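Local coordinates for protein DNA-(apurinic or apyrimidinic site) lyase (Xenopus laevis, PDB 6WCD) that cleaves DNA as a 3'-5' exonuclease and, weakly, incises the backbone at abasic sites during base excision repair, through its metal-dependent catalytic domain, at residues Leu127-Lys132 with Glu283-Asp288; Arg159-Leu164 with Arg208-Gln213. All coordinates share one frame; numbering follows the deposited sequence. Where two conformers were deposited one is given.

Interaction 1: Leu127-Lys132 with Glu283-Asp288; sequences LNCEDK and ESEFLD
Glu285, where helix 279-285 gives way to strand 286-291, reaches to the hairpin turn at 127-132, where its carboxylate meets Asn128 and Cys129. The polar part of the contact is one hydrogen bond: the backbone N of Cys129 donates to the syn lone pair of Glu285 OE2 at 2.9 Å, with a bent N-H...O angle of 138°. The Glu285 chain is folded at its second torsion (chi2 -66°), which swings the carboxylate over to the turn although the side chain does not start out in that direction. Beyond this bond the contact is van der Waals: the same Glu285 OE2 rests against carbon, 3.4 Å from Asn128 CB and 3.6 Å from Cys129 CB.

Hydrogen bonds within 127-132 probably hold the Cys129 N-H in place for Glu285. Asn128 OD1 accepts from Glu130 N at 2.8 Å, an Asx turn. Lys132 N also donates to Asn128 OD1, at 3.0 Å, and the two donors approach from opposite faces of the amide plane. A type I turn runs from Asn128 to Asp131, closed by Asp131 N on Asn128 O at 2.9 Å. Asn128 ND2 in turn binds Glu134 OE1.

The contact lies away from the annotated sites and joins the hairpin end of one sheet to the approach to the outermost strand of the other. The turn links strands 119-127 and 133-142, and Leu127 pairs with Gln310. Glu285 bonds through its backbone to Lys308, just before strand 286-291, in which Leu287 and Asp288 face Phe306 of strand 303-307 in a classic beta bulge.

Interaction 2: Arg159-Leu164 with Arg208-Gln213; sequences RFYHLL and RQWLNQ
Tyr161 and Trp210 form an offset aromatic stack between two nearly parallel helices of the DNase I-like alpha/beta fold, 152-173 and 206-214, whose local axes run 10.8 Å apart at 12°. The tight part lies here: the phenol ring and the six-membered indole ring have centroids 4.3 Å apart and planes only 5° from parallel. Tyr161 CB adds a CH-pi contact over the five-membered ring, 3.7 Å from its centroid. The indole bridges the gap because its CG stands anti to the backbone nitrogen (chi1 173°). On the buried side Leu164 CD2 adds a looser touch, 4.2 Å from Trp210 CH2, and Leu164 also packs on Ile139 and Val141. Tyr161 OH is bonded to Val184 O and Thr186 OG1, which flank Asn185, the transition-state stabiliser by similarity, placing the stack near the active site. With an alanine at Trp210, the Tyr161 ring would probably lose its stacking partner and a gap would open between the helices.

Toward solvent the contact thins. Partly exposed His162 barely approaches, its side chain turning to Gln104. On exposed Gln213, NE2 bonds both Gln165 OE1 and Trp210 O, the latter at 2.8 Å on a lone pair in the carbonyl plane.

Overall arrangement
The two contacts lie about 27 Å apart between centres and about 15 Å between nearest atoms, without touching. Along the chain they are nested: 127-132 comes first, then 159-164 and 208-213, and 283-288 closes the outer loop round interaction 2. Both belong to the one endonuclease/exonuclease/phosphatase domain. Strand 133-142 relates them, since it begins just after the turn of interaction 1 and farther along packs Ile139 and Val141 against Leu164 of interaction 2. Interaction 1 links the hairpin end of one sheet to the edge of the other, away from the annotated sites, whereas interaction 2 joins two helices beside the segment that carries Asp183, an active-site residue, and Asn185.

Interaction 1: Leu127-Lys132 with Glu283-Asp288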
# COMPACT_ATOMS: atom_id res chain seq x y z
N LEU A 127 -20.54 3.62 2.67
CA LEU A 127 -21.55 4.41 3.35
C LEU A 127 -20.94 5.01 4.60
O LEU A 127 -20.38 4.29 5.42
CB LEU A 127 -22.76 3.56 3.69
CG LEU A 127 -23.49 2.99 2.47
CD1 LEU A 127 -24.49 1.93 2.92
CD2 LEU A 127 -24.19 4.10 1.72
N ASN A 128 -21.01 6.33 4.73
CA ASN A 128 -20.33 7.01 5.82
C ASN A 128 -21.22 7.07 7.06
O ASN A 128 -22.30 6.47 7.13
CB ASN A 128 -19.88 8.41 5.35
CG ASN A 128 -21.01 9.41 5.24
OD1 ASN A 128 -22.18 9.19 5.61
ND2 ASN A 128 -20.65 10.59 4.76
N CYS A 129 -20.81 7.83 8.09
CA CYS A 129 -21.55 7.77 9.34
C CYS A 129 -22.92 8.45 9.29
O CYS A 129 -23.71 8.29 10.25
CB CYS A 129 -20.69 8.34 10.47
SG CYS A 129 -20.08 10.04 10.18
N GLU A 130 -23.25 9.18 8.22
CA GLU A 130 -24.57 9.72 8.00
C GLU A 130 -25.35 8.89 6.98
O GLU A 130 -26.42 9.30 6.56
CB GLU A 130 -24.48 11.17 7.50
CG GLU A 130 -23.57 12.07 8.34
CD GLU A 130 -24.05 12.22 9.78
OE1 GLU A 130 -25.29 12.23 10.00
OE2 GLU A 130 -23.20 12.31 10.69
N ASP A 131 -24.82 7.74 6.64
CA ASP A 131 -25.33 6.80 5.63
C ASP A 131 -25.41 7.42 4.24
O ASP A 131 -26.30 7.08 3.44
CB ASP A 131 -26.67 6.19 6.03
CG ASP A 131 -26.85 4.78 5.45
OD1 ASP A 131 -25.87 4.09 5.33
OD2 ASP A 131 -28.07 4.46 5.19
N LYS A 132 -24.51 8.36 3.96
CA LYS A 132 -24.32 8.87 2.61
C LYS A 132 -23.25 8.07 1.90
O LYS A 132 -22.25 7.68 2.48
CB LYS A 132 -23.89 10.35 2.63
CG LYS A 132 -23.59 10.93 1.26
CD LYS A 132 -23.14 12.39 1.32
CE LYS A 132 -22.45 12.80 0.03
NZ LYS A 132 -22.92 11.99 -1.13
N GLU A 283 -10.77 10.84 11.35
CA GLU A 283 -11.51 11.40 12.48
C GLU A 283 -12.92 10.83 12.56
O GLU A 283 -13.44 10.64 13.66
CB GLU A 283 -11.59 12.92 12.36
CG GLU A 283 -10.26 13.62 12.56
CD GLU A 283 -10.33 15.13 12.26
OE1 GLU A 283 -11.34 15.60 11.69
OE2 GLU A 283 -9.36 15.85 12.58
N SER A 284 -13.58 10.63 11.42
CA SER A 284 -15.00 10.26 11.46
C SER A 284 -15.26 8.77 11.23
O SER A 284 -16.33 8.30 11.65
CB SER A 284 -15.79 11.04 10.43
OG SER A 284 -15.69 12.42 10.71
N GLU A 285 -14.40 8.04 10.54
CA GLU A 285 -14.71 6.67 10.20
C GLU A 285 -13.79 5.63 10.81
O GLU A 285 -14.15 4.46 10.82
CB GLU A 285 -14.71 6.48 8.68
CG GLU A 285 -15.67 7.47 7.94
CD GLU A 285 -17.15 7.29 8.22
OE1 GLU A 285 -17.55 6.16 8.57
OE2 GLU A 285 -17.93 8.28 8.09
N PHE A 286 -12.61 6.01 11.28
CA PHE A 286 -11.73 5.01 11.87
C PHE A 286 -12.10 4.74 13.32
O PHE A 286 -12.48 5.64 14.07
CB PHE A 286 -10.25 5.43 11.83
CG PHE A 286 -9.51 5.13 10.55
CD1 PHE A 286 -9.99 5.47 9.31
CD2 PHE A 286 -8.26 4.52 10.61
CE1 PHE A 286 -9.24 5.20 8.15
CE2 PHE A 286 -7.52 4.25 9.46
CZ PHE A 286 -8.01 4.60 8.24
N LEU A 287 -11.98 3.46 13.71
CA LEU A 287 -12.07 3.04 15.09
C LEU A 287 -10.71 2.77 15.74
O LEU A 287 -10.57 2.99 16.96
CB LEU A 287 -12.95 1.78 15.19
CG LEU A 287 -14.42 2.03 14.88
CD1 LEU A 287 -15.09 0.69 14.60
CD2 LEU A 287 -15.15 2.74 15.99
N ASP A 288 -9.78 2.21 14.99
CA ASP A 288 -8.46 1.91 15.52
C ASP A 288 -7.52 1.64 14.36
O ASP A 288 -7.94 1.42 13.22
CB ASP A 288 -8.52 0.72 16.46
CG ASP A 288 -7.35 0.64 17.47
OD1 ASP A 288 -6.42 1.49 17.48
OD2 ASP A 288 -7.41 -0.31 18.31

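Interaction 2: Arg159-Leu164 with Arg208-Gln213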
# COMPACT_ATOMS: atom_id res chain seq x y z
N ARG A 159 11.51 11.30 -6.13
CA ARG A 159 10.53 11.58 -7.20
C ARG A 159 9.30 10.71 -7.09
O ARG A 159 8.19 11.18 -7.36
CB ARG A 159 11.22 11.44 -8.54
CG ARG A 159 12.33 12.49 -8.77
CD ARG A 159 11.77 13.86 -8.91
NE ARG A 159 11.26 14.02 -10.27
CZ ARG A 159 10.89 15.18 -10.77
NH1 ARG A 159 10.85 16.25 -9.98
NH2 ARG A 159 10.56 15.26 -12.06
N PHE A 160 9.44 9.47 -6.63
CA PHE A 160 8.29 8.61 -6.39
C PHE A 160 7.39 9.19 -5.31
O PHE A 160 6.19 9.23 -5.46
CB PHE A 160 8.76 7.21 -6.02
CG PHE A 160 7.68 6.20 -5.94
CD1 PHE A 160 7.00 5.95 -4.75
CD2 PHE A 160 7.32 5.46 -7.05
CE1 PHE A 160 5.98 4.99 -4.70
CE2 PHE A 160 6.29 4.50 -7.00
CZ PHE A 160 5.64 4.28 -5.82
N TYR A 161 8.00 9.67 -4.21
CA TYR A 161 7.24 10.34 -3.18
C TYR A 161 6.49 11.55 -3.72
O TYR A 161 5.32 11.75 -3.38
CB TYR A 161 8.17 10.80 -2.08
CG TYR A 161 8.71 9.76 -1.13
CD1 TYR A 161 8.06 8.59 -0.88
CD2 TYR A 161 9.84 10.05 -0.40
CE1 TYR A 161 8.57 7.68 0.08
CE2 TYR A 161 10.34 9.15 0.57
CZ TYR A 161 9.67 7.98 0.79
OH TYR A 161 10.18 7.10 1.80
N HIS A 162 7.14 12.34 -4.59
CA HIS A 162 6.47 13.52 -5.11
C HIS A 162 5.32 13.12 -6.02
O HIS A 162 4.22 13.70 -5.95
CB HIS A 162 7.49 14.38 -5.86
CG HIS A 162 6.96 15.68 -6.37
ND1 HIS A 162 6.31 16.58 -5.56
CD2 HIS A 162 7.03 16.25 -7.59
CE1 HIS A 162 5.97 17.65 -6.28
NE2 HIS A 162 6.40 17.46 -7.51
N LEU A 163 5.50 12.08 -6.82
CA LEU A 163 4.39 11.59 -7.64
C LEU A 163 3.24 11.04 -6.79
O LEU A 163 2.05 11.26 -7.11
CB LEU A 163 4.90 10.52 -8.61
CG LEU A 163 3.89 9.91 -9.60
CD1 LEU A 163 3.40 11.02 -10.49
CD2 LEU A 163 4.59 8.80 -10.40
N LEU A 164 3.55 10.28 -5.76
CA LEU A 164 2.53 9.76 -4.86
C LEU A 164 1.73 10.88 -4.23
O LEU A 164 0.49 10.82 -4.22
CB LEU A 164 3.22 8.92 -3.79
CG LEU A 164 2.34 8.45 -2.63
CD1 LEU A 164 1.19 7.58 -3.12
CD2 LEU A 164 3.23 7.68 -1.65
N ARG A 208 12.19 12.21 5.17
CA ARG A 208 11.47 12.60 6.37
C ARG A 208 10.94 14.01 6.23
O ARG A 208 9.81 14.29 6.68
CB ARG A 208 12.40 12.46 7.57
CG ARG A 208 11.75 12.67 8.86
CD ARG A 208 12.72 12.26 9.96
NE ARG A 208 12.90 10.81 9.93
CZ ARG A 208 14.05 10.15 9.89
NH1 ARG A 208 15.23 10.77 9.85
NH2 ARG A 208 14.01 8.84 9.88
N GLN A 209 11.66 14.88 5.54
CA GLN A 209 11.10 16.19 5.24
C GLN A 209 9.83 16.03 4.41
O GLN A 209 8.85 16.77 4.60
CB GLN A 209 12.12 17.06 4.49
CG GLN A 209 13.29 17.48 5.35
CD GLN A 209 14.35 18.24 4.55
OE1 GLN A 209 14.32 18.25 3.31
NE2 GLN A 209 15.29 18.86 5.24
N TRP A 210 9.86 15.12 3.44
CA TRP A 210 8.67 14.89 2.62
C TRP A 210 7.51 14.45 3.48
O TRP A 210 6.39 14.99 3.38
CB TRP A 210 8.98 13.85 1.52
CG TRP A 210 7.72 13.50 0.80
CD1 TRP A 210 7.09 14.28 -0.10
CD2 TRP A 210 6.92 12.39 1.03
NE1 TRP A 210 5.93 13.68 -0.50
CE2 TRP A 210 5.77 12.52 0.21
CE3 TRP A 210 7.02 11.25 1.83
CZ2 TRP A 210 4.77 11.55 0.17
CZ3 TRP A 210 6.03 10.31 1.79
CH2 TRP A 210 4.91 10.47 0.96
N LEU A 211 7.74 13.47 4.35
CA LEU A 211 6.67 12.96 5.21
C LEU A 211 6.14 14.05 6.12
O LEU A 211 4.92 14.14 6.35
CB LEU A 211 7.19 11.82 6.06
CG LEU A 211 6.73 10.40 5.86
CD1 LEU A 211 7.09 9.60 7.09
CD2 LEU A 211 5.26 10.28 5.53
N ASN A 212 7.04 14.87 6.71
CA ASN A 212 6.63 15.91 7.62
C ASN A 212 5.63 16.85 6.98
O ASN A 212 4.72 17.34 7.65
CB ASN A 212 7.83 16.73 8.11
CG ASN A 212 8.73 15.99 9.10
OD1 ASN A 212 8.31 15.09 9.80
ND2 ASN A 212 10.00 16.43 9.18
N GLN A 213 5.82 17.21 5.70
CA GLN A 213 4.87 18.11 5.06
C GLN A 213 3.67 17.39 4.47
O GLN A 213 2.62 18.03 4.27
CB GLN A 213 5.56 18.98 3.99
CG GLN A 213 6.24 18.23 2.90
CD GLN A 213 5.29 17.82 1.78
OE1 GLN A 213 4.45 18.61 1.32
NE2 GLN A 213 5.45 16.61 1.34